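Local coordinates for protein glycerol dehydratase (Clostridium butyricum, PDB 1R9D) that probably catalyses the coenzyme B12-independent dehydration of glycerol by glycyl radical chemistry, at residues A[14-19]-A[314-319]; A[65-70]-A[75-80]; A[220-225]-A[267-272]. All blocks are in the same frame, centred on the assembly; numbering follows the deposited sequence.

Overall arrangement
From the N terminus, helix 11-22 comes first, and contact 1 joins it to helix 304-317, closing a long and mainly helical loop. The other two contacts are nested inside that loop. Contact 2 closes a short loop within the irregular stretch between helices 47-61 and 92-97; contact 3 follows it in series and brings helices 197-230 and 260-277 together. All three lie on the same side of the chain's centre, within the pyruvate formate lyase-like part. The centre of contact 2 is about 10 Å from that of contact 1 and about 12 Å from that of contact 3, and residues 65-80 touch both helix pairs directly.

Contact 1 (A[14-19]-A[314-319]); sequences NILKAQ and IWIKLN
Helix-helix packing in the pyruvate formate lyase-like part of the chain joins Leu16 of helix 11-22 to Ile316 of helix 304-317. The two backbones come close here, with the CA atoms of Lys17 and Ile316 6.4 Å apart, and a single isoleucine bridges them. Ile316 carries its CG1 beside its own backbone N (chi1 -65°) and continues fully extended, which sends CD1 straight at the first helix. That methyl of Ile316 reaches CB of Leu16 at 3.3 Å, tighter than the usual van der Waals contact between carbons. Ile316 CD1 also sits 3.8 Å from the backbone N of Lys17. The second branch of Ile316, CG2, lies alongside, 4.0 Å from CB of Leu16 and 3.9 Å from Leu16 O. The two side chains cross at about a right angle, with the isoleucine end meeting the leucine at CB; of the leucine methyls, Leu16 CD1 comes within 4.1 Å of Ile316 CD1. Ile13 and Ile20 also touch Ile316, which therefore rests against helix 11-22 much as a knob does in a hole outlined by Ile13, Leu16, Lys17 and Ile20. Val369 of helix 357-369 adds a further apolar surface. Lys17 contributes mainly its backbone, because its fully extended side chain leads away from the other helix.

Just after Ile316, Asn319 ND2 turns back to Trp315 O at 2.9 Å, approaching from above the carbonyl plane, and Gln373 O also accepts from it. Lys317, next along the chain from Ile316, makes a salt bridge with Glu70. No hydrogen bond crosses between the two segments, which implies that this buried junction depends on close apolar packing, while Asn319 and Lys317 find their polar partners elsewhere.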
loop_
_atom_site.group_PDB
_atom_site.type_symbol
_atom_site.label_atom_id
_atom_site.label_comp_id
_atom_site.label_asym_id
_atom_site.label_seq_id
_atom_site.Cartn_x
_atom_site.Cartn_y
_atom_site.Cartn_z
ATOM N N ASN A 14 43.666 -24.535 0.246
ATOM C CA ASN A 14 44.152 -24.367 -1.118
ATOM C C ASN A 14 43.188 -25.007 -2.114
ATOM O O ASN A 14 42.963 -24.477 -3.203
ATOM C CB ASN A 14 45.547 -24.977 -1.282
ATOM C CG ASN A 14 46.580 -24.310 -0.394
ATOM O OD1 ASN A 14 46.570 -23.090 -0.219
ATOM N ND2 ASN A 14 47.485 -25.105 0.165
ATOM N N ILE A 15 42.620 -26.148 -1.739
ATOM C CA ILE A 15 41.676 -26.849 -2.603
ATOM C C ILE A 15 40.378 -26.056 -2.767
ATOM O O ILE A 15 39.861 -25.918 -3.876
ATOM C CB ILE A 15 41.343 -28.249 -2.043
ATOM C CG1 ILE A 15 42.601 -29.123 -2.064
ATOM C CG2 ILE A 15 40.233 -28.896 -2.871
ATOM C CD1 ILE A 15 42.428 -30.464 -1.394
ATOM N N LEU A 16 39.858 -25.537 -1.660
ATOM C CA LEU A 16 38.621 -24.764 -1.696
ATOM C C LEU A 16 38.828 -23.460 -2.466
ATOM O O LEU A 16 37.959 -23.042 -3.230
ATOM C CB LEU A 16 38.139 -24.479 -0.273
ATOM C CG LEU A 16 37.746 -25.720 0.533
ATOM C CD1 LEU A 16 37.528 -25.350 1.982
ATOM C CD2 LEU A 16 36.489 -26.341 -0.061
ATOM N N LYS A 17 39.984 -22.827 -2.275
ATOM C CA LYS A 17 40.281 -21.581 -2.980
ATOM C C LYS A 17 40.313 -21.811 -4.488
ATOM O O LYS A 17 39.835 -20.985 -5.267
ATOM C CB LYS A 17 41.629 -21.007 -2.530
ATOM C CG LYS A 17 42.071 -19.803 -3.356
ATOM C CD LYS A 17 43.447 -19.295 -2.946
ATOM C CE LYS A 17 43.859 -18.101 -3.800
ATOM N NZ LYS A 17 45.255 -17.649 -3.521
ATOM N N ALA A 18 40.891 -22.937 -4.897
ATOM C CA ALA A 18 40.986 -23.273 -6.310
ATOM C C ALA A 18 39.601 -23.427 -6.934
ATOM O O ALA A 18 39.406 -23.141 -8.115
ATOM C CB ALA A 18 41.791 -24.565 -6.487
ATOM N N GLN A 19 38.638 -23.885 -6.139
ATOM C CA GLN A 19 37.278 -24.063 -6.634
ATOM C C GLN A 19 36.701 -22.714 -7.038
ATOM O O GLN A 19 35.985 -22.604 -8.033
ATOM C CB GLN A 19 36.396 -24.704 -5.560
ATOM C CG GLN A 19 36.914 -26.038 -5.043
ATOM C CD GLN A 19 35.947 -26.710 -4.086
ATOM O OE1 GLN A 19 35.158 -26.044 -3.413
ATOM N NE2 GLN A 19 36.014 -28.037 -4.009
ATOM N N ILE A 314 35.209 -19.809 6.074
ATOM C CA ILE A 314 34.200 -18.757 5.982
ATOM C C ILE A 314 34.679 -17.719 4.970
ATOM O O ILE A 314 33.902 -17.220 4.158
ATOM C CB ILE A 314 33.962 -18.078 7.351
ATOM C CG1 ILE A 314 33.167 -19.019 8.268
ATOM C CG2 ILE A 314 33.208 -16.774 7.159
ATOM C CD1 ILE A 314 32.973 -18.496 9.676
ATOM N N TRP A 315 35.968 -17.398 5.020
ATOM C CA TRP A 315 36.533 -16.440 4.077
ATOM C C TRP A 315 36.260 -16.932 2.656
ATOM O O TRP A 315 35.803 -16.175 1.798
ATOM C CB TRP A 315 38.045 -16.296 4.290
ATOM C CG TRP A 315 38.481 -15.006 4.949
ATOM C CD1 TRP A 315 39.429 -14.135 4.488
ATOM C CD2 TRP A 315 38.015 -14.466 6.196
ATOM N NE1 TRP A 315 39.584 -13.089 5.369
ATOM C CE2 TRP A 315 38.729 -13.265 6.424
ATOM C CE3 TRP A 315 37.065 -14.877 7.142
ATOM C CZ2 TRP A 315 38.523 -12.471 7.560
ATOM C CZ3 TRP A 315 36.858 -14.085 8.276
ATOM C CH2 TRP A 315 37.587 -12.895 8.472
ATOM N N ILE A 316 36.523 -18.212 2.406
ATOM C CA ILE A 316 36.289 -18.759 1.079
ATOM C C ILE A 316 34.808 -18.710 0.681
ATOM O O ILE A 316 34.483 -18.375 -0.460
ATOM C CB ILE A 316 36.823 -20.211 0.977
ATOM C CG1 ILE A 316 38.350 -20.197 1.136
ATOM C CG2 ILE A 316 36.429 -20.821 -0.358
ATOM C CD1 ILE A 316 39.003 -21.566 1.129
ATOM N N LYS A 317 33.915 -19.032 1.614
ATOM C CA LYS A 317 32.479 -19.005 1.326
ATOM C C LYS A 317 32.028 -17.600 0.919
ATOM O O LYS A 317 31.186 -17.440 0.039
ATOM C CB LYS A 317 31.666 -19.466 2.544
ATOM C CG LYS A 317 31.867 -20.933 2.932
ATOM C CD LYS A 317 31.565 -21.871 1.772
ATOM C CE LYS A 317 30.140 -21.732 1.271
ATOM N NZ LYS A 317 29.892 -22.571 0.052
ATOM N N LEU A 318 32.592 -16.580 1.558
ATOM C CA LEU A 318 32.226 -15.203 1.231
ATOM C C LEU A 318 32.605 -14.847 -0.209
ATOM O O LEU A 318 32.133 -13.853 -0.758
ATOM C CB LEU A 318 32.893 -14.236 2.220
ATOM C CG LEU A 318 32.326 -14.247 3.646
ATOM C CD1 LEU A 318 33.345 -13.685 4.614
ATOM C CD2 LEU A 318 31.027 -13.454 3.689
ATOM N N ASN A 319 33.458 -15.664 -0.824
ATOM C CA ASN A 319 33.883 -15.438 -2.203
ATOM C C ASN A 319 33.036 -16.267 -3.170
ATOM O O ASN A 319 33.176 -16.162 -4.390
ATOM C CB ASN A 319 35.358 -15.818 -2.368
ATOM C CG ASN A 319 36.301 -14.757 -1.833
ATOM O OD1 ASN A 319 36.594 -13.775 -2.511
ATOM N ND2 ASN A 319 36.770 -14.946 -0.610
#

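Contact 2 (A[65-70]-A[75-80])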
loop_
_atom_site.group_PDB
_atom_site.type_symbol
_atom_site.label_atom_id
_atom_site.label_comp_id
_atom_site.label_asym_id
_atom_site.label_seq_id
_atom_site.Cartn_x
_atom_site.Cartn_y
_atom_site.Cartn_z
ATOM N N THR A 65 23.880 -27.783 -2.509
ATOM C CA THR A 65 25.187 -28.289 -2.918
ATOM C C THR A 65 26.234 -28.240 -1.816
ATOM O O THR A 65 26.363 -27.246 -1.100
ATOM C CB THR A 65 25.768 -27.495 -4.117
ATOM O OG1 THR A 65 24.873 -27.563 -5.233
ATOM C CG2 THR A 65 27.120 -28.071 -4.527
ATOM N N ILE A 66 26.974 -29.332 -1.682
ATOM C CA ILE A 66 28.059 -29.409 -0.719
ATOM C C ILE A 66 29.279 -29.701 -1.581
ATOM O O ILE A 66 29.372 -30.760 -2.201
ATOM C CB ILE A 66 27.849 -30.537 0.319
ATOM C CG1 ILE A 66 26.654 -30.194 1.214
ATOM C CG2 ILE A 66 29.110 -30.711 1.162
ATOM C CD1 ILE A 66 26.464 -31.116 2.398
ATOM N N ARG A 67 30.196 -28.741 -1.648
ATOM C CA ARG A 67 31.393 -28.892 -2.464
ATOM C C ARG A 67 32.429 -29.760 -1.765
ATOM O O ARG A 67 32.449 -29.858 -0.540
ATOM C CB ARG A 67 31.974 -27.515 -2.798
ATOM C CG ARG A 67 30.943 -26.540 -3.381
ATOM C CD ARG A 67 31.595 -25.259 -3.887
ATOM N NE ARG A 67 30.630 -24.182 -4.109
ATOM C CZ ARG A 67 29.639 -24.215 -4.998
ATOM N NH1 ARG A 67 29.461 -25.277 -5.772
ATOM N NH2 ARG A 67 28.816 -23.180 -5.111
ATOM N N ASP A 68 33.289 -30.397 -2.552
ATOM C CA ASP A 68 34.310 -31.278 -1.997
ATOM C C ASP A 68 35.212 -30.618 -0.954
ATOM O O ASP A 68 35.672 -29.492 -1.136
ATOM C CB ASP A 68 35.175 -31.851 -3.124
ATOM C CG ASP A 68 34.348 -32.469 -4.239
ATOM O OD1 ASP A 68 33.445 -33.281 -3.936
ATOM O OD2 ASP A 68 34.604 -32.144 -5.421
ATOM N N GLN A 69 35.445 -31.334 0.142
ATOM C CA GLN A 69 36.309 -30.886 1.233
ATOM C C GLN A 69 35.818 -29.713 2.089
ATOM O O GLN A 69 36.563 -29.203 2.922
ATOM C CB GLN A 69 37.706 -30.563 0.688
ATOM C CG GLN A 69 38.409 -31.740 0.016
ATOM C CD GLN A 69 38.432 -32.986 0.891
ATOM O OE1 GLN A 69 38.815 -32.933 2.063
ATOM N NE2 GLN A 69 38.025 -34.118 0.320
ATOM N N GLU A 70 34.574 -29.289 1.898
ATOM C CA GLU A 70 34.039 -28.180 2.687
ATOM C C GLU A 70 33.777 -28.554 4.145
ATOM O O GLU A 70 33.344 -29.670 4.442
ATOM C CB GLU A 70 32.732 -27.660 2.073
ATOM C CG GLU A 70 32.908 -26.652 0.943
ATOM C CD GLU A 70 31.586 -26.054 0.477
ATOM O OE1 GLU A 70 31.608 -24.951 -0.110
ATOM O OE2 GLU A 70 30.527 -26.688 0.689
ATOM N N SER A 75 25.599 -23.390 -0.250
ATOM C CA SER A 75 25.930 -22.803 -1.542
ATOM C C SER A 75 24.672 -22.288 -2.219
ATOM O O SER A 75 23.669 -23.004 -2.308
ATOM C CB SER A 75 26.604 -23.843 -2.446
ATOM O OG SER A 75 27.831 -24.282 -1.893
ATOM N N LEU A 76 24.739 -21.055 -2.712
ATOM C CA LEU A 76 23.605 -20.418 -3.366
ATOM C C LEU A 76 23.434 -20.803 -4.830
ATOM O O LEU A 76 22.356 -20.630 -5.397
ATOM C CB LEU A 76 23.727 -18.894 -3.261
ATOM C CG LEU A 76 23.913 -18.307 -1.859
ATOM C CD1 LEU A 76 23.758 -16.794 -1.930
ATOM C CD2 LEU A 76 22.889 -18.889 -0.900
ATOM N N THR A 77 24.503 -21.304 -5.442
ATOM C CA THR A 77 24.468 -21.714 -6.841
ATOM C C THR A 77 25.230 -23.024 -7.007
ATOM O O THR A 77 26.129 -23.327 -6.223
ATOM C CB THR A 77 25.105 -20.642 -7.767
ATOM O OG1 THR A 77 26.423 -20.317 -7.300
ATOM C CG2 THR A 77 24.251 -19.383 -7.795
ATOM N N LYS A 78 24.856 -23.801 -8.019
ATOM C CA LYS A 78 25.508 -25.075 -8.290
ATOM C C LYS A 78 26.966 -24.845 -8.688
ATOM O O LYS A 78 27.869 -25.518 -8.184
ATOM C CB LYS A 78 24.750 -25.815 -9.396
ATOM C CG LYS A 78 23.314 -26.155 -9.009
ATOM C CD LYS A 78 22.519 -26.743 -10.168
ATOM C CE LYS A 78 22.329 -25.729 -11.291
ATOM N NZ LYS A 78 21.475 -26.260 -12.398
ATOM N N GLU A 79 27.188 -23.898 -9.594
ATOM C CA GLU A 79 28.540 -23.544 -10.041
ATOM C C GLU A 79 29.063 -22.515 -9.034
ATOM O O GLU A 79 28.327 -21.622 -8.621
ATOM C CB GLU A 79 28.482 -22.917 -11.439
ATOM C CG GLU A 79 29.819 -22.406 -12.007
ATOM C CD GLU A 79 30.774 -23.520 -12.418
ATOM O OE1 GLU A 79 30.309 -24.657 -12.644
ATOM O OE2 GLU A 79 31.993 -23.254 -12.535
ATOM N N PRO A 80 30.336 -22.627 -8.618
ATOM C CA PRO A 80 30.829 -21.639 -7.653
ATOM C C PRO A 80 30.904 -20.237 -8.249
ATOM O O PRO A 80 30.893 -20.066 -9.467
ATOM C CB PRO A 80 32.217 -22.167 -7.285
ATOM C CG PRO A 80 32.125 -23.650 -7.580
ATOM C CD PRO A 80 31.344 -23.671 -8.865
HETATM O O HOH W 1 28.064 -25.626 0.277
HETATM O O HOH W 2 23.629 -25.097 -4.891
#
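Arg67 reaches across to residues 75-80 and is held between Ser75 and Pro80. Its guanidinium has CG of Pro80 3.5 Å above one face and OG of Ser75 over the opposite face, each offset toward the rim. Its two hydrogen bonds across the contact lie toward its edge: Arg67 NH1 donates to Lys78 O at 2.9 Å, close to the guanidinium plane, and NH2 donates to Thr77 O at 2.9 Å, somewhat tilted from it. An extended run from CG to NE lets the arginine span this gap, and NH2 also forms a salt bridge with Asp320. The chain reverses from Arg67 to Glu70 in a type II beta turn, with Gln69 in the position of positive phi and Glu70 N bonded to Arg67 O. Glu70 OE2 accepts from Arg67 N, while OE1 pairs with Lys317. Ser75 CB and Thr65 CB meet at 4.1 Å. A water links the two residues: it donates to Thr65 O at 2.7 Å and to Glu70 OE2, and accepts from Ser75 OG at 2.6 Å. A second water lies 2.8 Å from Thr65 OG1.

Contact 3 (A[220-225]-A[267-272]); sequences NRYAKK and FWFIHA
The rings of Tyr222 and Phe269 meet obliquely: CD1 of Tyr222 lies at the edge of the Phe269 ring, near its plane, whereas CE1 of Phe269 approaches the tyrosine ring neither squarely over a face nor at an edge. This is helix-helix packing through a buried aromatic pair, between helices 197-230 and 260-277 of the pyruvate formate lyase-like part. The planes are turned by 56° and the centroids of the Tyr222 and Phe269 rings stand 5.7 Å apart. Nearby, the indole of Trp268 has CB of Ala272 over one face, one turn further along its own helix. The backbones of the two segments stay apart, the nearest CA atoms, of Tyr222 and Phe269, being 10.4 Å from each other, and the two rings span the interval. Phe269 starts out across the line between the helices, yet its CG beside the backbone N (chi1 -83°) carries the far end of the ring to the tyrosine. Cys249 of helix 236-252 touches both Phe269 and Ala223.

The polar end of Tyr222 lies beyond the ring contact, where its OH is hydrogen-bonded to Tyr218 OH and accepts from the backbone N of Ser75; the ring of Tyr218 also meets that of Tyr222 edge-to-face. The closest approach between the two segments is Tyr222 CD1 to Phe269 CE1, 3.8 Å, with Phe269 CZ 4.1 Å from Tyr222 CB.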
loop_
_atom_site.group_PDB
_atom_site.type_symbol
_atom_site.label_atom_id
_atom_site.label_comp_id
_atom_site.label_asym_id
_atom_site.label_seq_id
_atom_site.Cartn_x
_atom_site.Cartn_y
_atom_site.Cartn_z
ATOM N N ASN A 220 18.066 -27.880 7.542
ATOM C CA ASN A 220 17.833 -29.314 7.678
ATOM C C ASN A 220 18.081 -30.068 6.379
ATOM O O ASN A 220 18.428 -31.248 6.402
ATOM C CB ASN A 220 16.412 -29.567 8.184
ATOM C CG ASN A 220 16.304 -29.420 9.686
ATOM O OD1 ASN A 220 15.262 -29.024 10.217
ATOM N ND2 ASN A 220 17.384 -29.750 10.388
ATOM N N ARG A 221 17.907 -29.394 5.247
ATOM C CA ARG A 221 18.149 -30.028 3.959
ATOM C C ARG A 221 19.641 -30.324 3.807
ATOM O O ARG A 221 20.020 -31.318 3.184
ATOM C CB ARG A 221 17.677 -29.130 2.812
ATOM C CG ARG A 221 16.162 -28.976 2.727
ATOM C CD ARG A 221 15.764 -28.130 1.528
ATOM N NE ARG A 221 16.164 -28.749 0.269
ATOM C CZ ARG A 221 16.325 -28.086 -0.873
ATOM N NH1 ARG A 221 16.120 -26.775 -0.917
ATOM N NH2 ARG A 221 16.699 -28.730 -1.970
ATOM N N TYR A 222 20.486 -29.462 4.371
ATOM C CA TYR A 222 21.929 -29.678 4.296
ATOM C C TYR A 222 22.343 -30.780 5.257
ATOM O O TYR A 222 23.278 -31.535 4.980
ATOM C CB TYR A 222 22.711 -28.397 4.622
ATOM C CG TYR A 222 22.845 -27.460 3.447
ATOM C CD1 TYR A 222 21.877 -26.490 3.192
ATOM C CD2 TYR A 222 23.912 -27.580 2.553
ATOM C CE1 TYR A 222 21.964 -25.665 2.077
ATOM C CE2 TYR A 222 24.007 -26.758 1.428
ATOM C CZ TYR A 222 23.027 -25.804 1.201
ATOM O OH TYR A 222 23.095 -24.995 0.095
ATOM N N ALA A 223 21.647 -30.872 6.385
ATOM C CA ALA A 223 21.949 -31.902 7.369
ATOM C C ALA A 223 21.716 -33.271 6.733
ATOM O O ALA A 223 22.508 -34.198 6.919
ATOM C CB ALA A 223 21.067 -31.730 8.599
ATOM N N LYS A 224 20.631 -33.384 5.973
ATOM C CA LYS A 224 20.286 -34.628 5.295
ATOM C C LYS A 224 21.247 -34.896 4.142
ATOM O O LYS A 224 21.658 -36.035 3.913
ATOM C CB LYS A 224 18.854 -34.562 4.758
ATOM C CG LYS A 224 18.440 -35.799 3.983
ATOM C CD LYS A 224 17.150 -35.581 3.216
ATOM C CE LYS A 224 16.854 -36.772 2.310
ATOM N NZ LYS A 224 15.702 -36.520 1.400
ATOM N N LYS A 225 21.595 -33.840 3.412
ATOM C CA LYS A 225 22.516 -33.953 2.286
ATOM C C LYS A 225 23.866 -34.481 2.767
ATOM O O LYS A 225 24.470 -35.344 2.129
ATOM C CB LYS A 225 22.713 -32.584 1.639
ATOM C CG LYS A 225 23.496 -32.605 0.340
ATOM C CD LYS A 225 22.639 -33.110 -0.802
ATOM C CE LYS A 225 23.336 -32.929 -2.137
ATOM N NZ LYS A 225 22.440 -33.279 -3.273
ATOM N N PHE A 267 26.480 -18.771 11.476
ATOM C CA PHE A 267 26.779 -17.450 10.930
ATOM C C PHE A 267 26.587 -17.493 9.417
ATOM O O PHE A 267 25.898 -16.651 8.846
ATOM C CB PHE A 267 28.225 -17.046 11.226
ATOM C CG PHE A 267 28.721 -15.924 10.361
ATOM C CD1 PHE A 267 28.361 -14.606 10.629
ATOM C CD2 PHE A 267 29.499 -16.192 9.236
ATOM C CE1 PHE A 267 28.766 -13.574 9.785
ATOM C CE2 PHE A 267 29.908 -15.171 8.389
ATOM C CZ PHE A 267 29.536 -13.855 8.667
ATOM N N TRP A 268 27.203 -18.475 8.765
ATOM C CA TRP A 268 27.093 -18.574 7.319
ATOM C C TRP A 268 25.664 -18.781 6.829
ATOM O O TRP A 268 25.284 -18.223 5.804
ATOM C CB TRP A 268 28.003 -19.679 6.761
ATOM C CG TRP A 268 27.923 -19.744 5.269
ATOM C CD1 TRP A 268 27.357 -20.737 4.518
ATOM C CD2 TRP A 268 28.311 -18.717 4.350
ATOM N NE1 TRP A 268 27.362 -20.386 3.190
ATOM C CE2 TRP A 268 27.941 -19.151 3.059
ATOM C CE3 TRP A 268 28.933 -17.466 4.494
ATOM C CZ2 TRP A 268 28.170 -18.377 1.912
ATOM C CZ3 TRP A 268 29.160 -16.697 3.353
ATOM C CH2 TRP A 268 28.778 -17.156 2.080
ATOM N N PHE A 269 24.866 -19.576 7.539
ATOM C CA PHE A 269 23.486 -19.783 7.106
ATOM C C PHE A 269 22.707 -18.472 7.186
ATOM O O PHE A 269 21.908 -18.164 6.308
ATOM C CB PHE A 269 22.787 -20.858 7.949
ATOM C CG PHE A 269 23.065 -22.266 7.487
ATOM C CD1 PHE A 269 22.875 -22.624 6.153
ATOM C CD2 PHE A 269 23.504 -23.231 8.385
ATOM C CE1 PHE A 269 23.122 -23.930 5.717
ATOM C CE2 PHE A 269 23.754 -24.539 7.960
ATOM C CZ PHE A 269 23.562 -24.888 6.625
ATOM N N ILE A 270 22.932 -17.701 8.244
ATOM C CA ILE A 270 22.249 -16.414 8.372
ATOM C C ILE A 270 22.630 -15.551 7.167
ATOM O O ILE A 270 21.769 -15.029 6.454
ATOM C CB ILE A 270 22.681 -15.666 9.653
ATOM C CG1 ILE A 270 22.211 -16.423 10.893
ATOM C CG2 ILE A 270 22.112 -14.255 9.646
ATOM C CD1 ILE A 270 22.826 -15.915 12.178
ATOM N N HIS A 271 23.934 -15.416 6.947
ATOM C CA HIS A 271 24.455 -14.609 5.845
ATOM C C HIS A 271 23.960 -15.104 4.490
ATOM O O HIS A 271 23.506 -14.323 3.654
ATOM C CB HIS A 271 25.987 -14.623 5.871
ATOM C CG HIS A 271 26.617 -13.584 4.996
ATOM N ND1 HIS A 271 26.762 -12.269 5.389
ATOM C CD2 HIS A 271 27.121 -13.660 3.741
ATOM C CE1 HIS A 271 27.330 -11.581 4.413
ATOM N NE2 HIS A 271 27.558 -12.402 3.402
ATOM N N ALA A 272 24.037 -16.411 4.271
ATOM C CA ALA A 272 23.608 -16.985 3.003
ATOM C C ALA A 272 22.133 -16.750 2.683
ATOM O O ALA A 272 21.797 -16.325 1.581
ATOM C CB ALA A 272 23.914 -18.491 2.981
#